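Local coordinates for delta-like protein (PDB 4XL1), which probably binds Notch receptors through its N-terminal C2-like and DSL domains, as a Delta-family ligand of Notch signalling between neighbouring cells, at residues Y156-R162 / C176-P182. The protein carries 3 engineered substitutions. Numbering follows the deposited sequence.
Sequences YGDSCSR and CQPDGSP. Engineered in segment 176-182: Pro182 (natural residue Leu).
Within the DSL domain of this Notch ligand, the loop 176-182, between strands 172-176 and 182-184, packs on the loop of 156-162, held by the Tyr156 and Arg162 side chains. No direct hydrogen bond crosses between them. Tyr156 lays its CB 3.4 Å from CA of Gly180, and its ring runs along the loop toward Cys176, where OH lies 3.4 Å from CB. The ring is turned there by a chi1 of -57°, CG standing anti to the carbonyl carbon. Pro178 O meets the ring edge at CD2, 3.4 Å away, whereas SG of Cys176, disulfide-bonded to Cys164, makes an oblique sulfur-aromatic contact 5.3 Å from the ring centroid. Gly180 packs against CB of Tyr156 at a positive phi of 91°. Arg162 runs past Gly180 and Ser181 on a fully extended chain. One face of its guanidinium lies over CA of Ser181, and NH2 comes 3.7 Å from that atom. A water accepts from NE of Arg162 at 2.7 Å; its approach to O of Gly180 is too short to be certain. The opposing loop is shaped by a type I turn from Gln177 to Gly180, and by an Asx turn in which Ser181 N donates to Asp179 OD1 at 3.0 Å, from above the carboxylate plane. Ser161 and Arg162 form a classic beta bulge opposite Tyr156, and Arg162 also packs on an apolar side chain of the other protein's chain. Each loop is pinned by its own disulfide, Cys151-Cys160 and Cys164-Cys176, with one tyrosine packed between them, as suits the small, disulfide-rich, EGF-like DSL module.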
loop_
_atom_site.group_PDB
_atom_site.type_symbol
_atom_site.label_atom_id
_atom_site.label_comp_id
_atom_site.label_asym_id
_atom_site.label_seq_id
_atom_site.Cartn_x
_atom_site.Cartn_y
_atom_site.Cartn_z
ATOM N N TYR B 156 6.505 4.405 9.630
ATOM C CA TYR B 156 6.104 5.772 9.924
ATOM C C TYR B 156 6.338 6.689 8.735
ATOM O O TYR B 156 6.992 6.316 7.761
ATOM C CB TYR B 156 6.870 6.331 11.129
ATOM C CG TYR B 156 6.749 5.550 12.417
ATOM C CD1 TYR B 156 7.552 4.443 12.659
ATOM C CD2 TYR B 156 5.852 5.936 13.404
ATOM C CE1 TYR B 156 7.453 3.732 13.836
ATOM C CE2 TYR B 156 5.745 5.231 14.588
ATOM C CZ TYR B 156 6.549 4.129 14.798
ATOM O OH TYR B 156 6.451 3.420 15.974
ATOM N N GLY B 157 5.822 7.907 8.842
ATOM C CA GLY B 157 5.974 8.892 7.792
ATOM C C GLY B 157 4.783 8.941 6.858
ATOM O O GLY B 157 3.961 8.025 6.820
ATOM N N ASP B 158 4.713 10.021 6.090
ATOM C CA ASP B 158 3.583 10.306 5.213
ATOM C C ASP B 158 3.401 9.267 4.106
ATOM O O ASP B 158 2.327 9.172 3.511
ATOM C CB ASP B 158 3.740 11.706 4.621
ATOM C CG ASP B 158 3.788 12.781 5.694
ATOM O OD1 ASP B 158 3.185 12.573 6.769
ATOM O OD2 ASP B 158 4.432 13.827 5.470
ATOM N N SER B 159 4.450 8.504 3.818
ATOM C CA SER B 159 4.352 7.439 2.827
ATOM C C SER B 159 4.694 6.085 3.442
ATOM O O SER B 159 4.881 5.103 2.723
ATOM C CB SER B 159 5.275 7.723 1.641
ATOM O OG SER B 159 6.632 7.766 2.052
ATOM N N CYS B 160 4.779 6.048 4.772
ATOM C CA CYS B 160 5.024 4.816 5.526
ATOM C C CYS B 160 6.347 4.171 5.128
ATOM O O CYS B 160 6.500 2.952 5.209
ATOM C CB CYS B 160 3.879 3.815 5.336
ATOM S SG CYS B 160 2.280 4.349 5.983
ATOM N N SER B 161 7.302 4.994 4.706
ATOM C CA SER B 161 8.554 4.489 4.156
ATOM C C SER B 161 9.687 4.466 5.178
ATOM O O SER B 161 10.794 4.028 4.870
ATOM C CB SER B 161 8.976 5.329 2.948
ATOM O OG SER B 161 8.033 5.230 1.895
ATOM N N ARG B 162 9.413 4.919 6.396
ATOM C CA ARG B 162 10.467 4.988 7.399
ATOM C C ARG B 162 10.178 4.049 8.564
ATOM O O ARG B 162 9.123 4.123 9.192
ATOM C CB ARG B 162 10.631 6.425 7.899
ATOM C CG ARG B 162 11.636 6.582 9.025
ATOM C CD ARG B 162 11.928 8.047 9.295
ATOM N NE ARG B 162 13.100 8.213 10.147
ATOM C CZ ARG B 162 13.568 9.387 10.556
ATOM N NH1 ARG B 162 12.963 10.510 10.196
ATOM N NH2 ARG B 162 14.642 9.437 11.332
ATOM N N CYS B 176 9.871 5.659 19.694
ATOM C CA CYS B 176 9.594 6.044 18.317
ATOM C C CYS B 176 8.575 7.169 18.285
ATOM O O CYS B 176 7.479 7.049 18.834
ATOM C CB CYS B 176 9.100 4.850 17.502
ATOM S SG CYS B 176 10.366 3.597 17.181
ATOM N N GLN B 177 8.942 8.258 17.621
ATOM C CA GLN B 177 8.036 9.378 17.419
ATOM C C GLN B 177 7.087 9.086 16.261
ATOM O O GLN B 177 7.346 8.187 15.461
ATOM C CB GLN B 177 8.838 10.662 17.181
ATOM C CG GLN B 177 9.439 11.231 18.459
ATOM C CD GLN B 177 10.446 12.334 18.207
ATOM O OE1 GLN B 177 11.119 12.354 17.177
ATOM N NE2 GLN B 177 10.556 13.261 19.153
ATOM N N PRO B 178 5.978 9.840 16.174
ATOM C CA PRO B 178 5.009 9.656 15.088
ATOM C C PRO B 178 5.607 9.759 13.684
ATOM O O PRO B 178 5.071 9.138 12.767
ATOM C CB PRO B 178 4.008 10.786 15.331
ATOM C CG PRO B 178 4.034 10.978 16.803
ATOM C CD PRO B 178 5.454 10.728 17.229
ATOM N N ASP B 179 6.684 10.520 13.510
ATOM C CA ASP B 179 7.297 10.647 12.189
ATOM C C ASP B 179 8.365 9.582 11.936
ATOM O O ASP B 179 8.982 9.550 10.872
ATOM C CB ASP B 179 7.901 12.045 12.008
ATOM C CG ASP B 179 9.116 12.283 12.888
ATOM O OD1 ASP B 179 9.303 11.543 13.877
ATOM O OD2 ASP B 179 9.891 13.216 12.585
ATOM N N GLY B 180 8.576 8.713 12.919
ATOM C CA GLY B 180 9.529 7.626 12.789
ATOM C C GLY B 180 10.925 7.959 13.266
ATOM O O GLY B 180 11.814 7.109 13.244
ATOM N N SER B 181 11.123 9.202 13.690
ATOM C CA SER B 181 12.404 9.602 14.246
ATOM C C SER B 181 12.495 9.119 15.687
ATOM O O SER B 181 11.503 9.146 16.415
ATOM C CB SER B 181 12.586 11.119 14.171
ATOM O OG SER B 181 11.658 11.788 15.006
ATOM N N PRO B 182 13.682 8.659 16.098
ATOM C CA PRO B 182 13.917 8.222 17.478
ATOM C C PRO B 182 13.735 9.347 18.495
ATOM O O PRO B 182 14.156 10.477 18.248
ATOM C CB PRO B 182 15.371 7.741 17.455
ATOM C CG PRO B 182 15.644 7.411 16.029
ATOM C CD PRO B 182 14.829 8.372 15.221
HETATM O O HOH W 1 13.540 6.176 11.840
#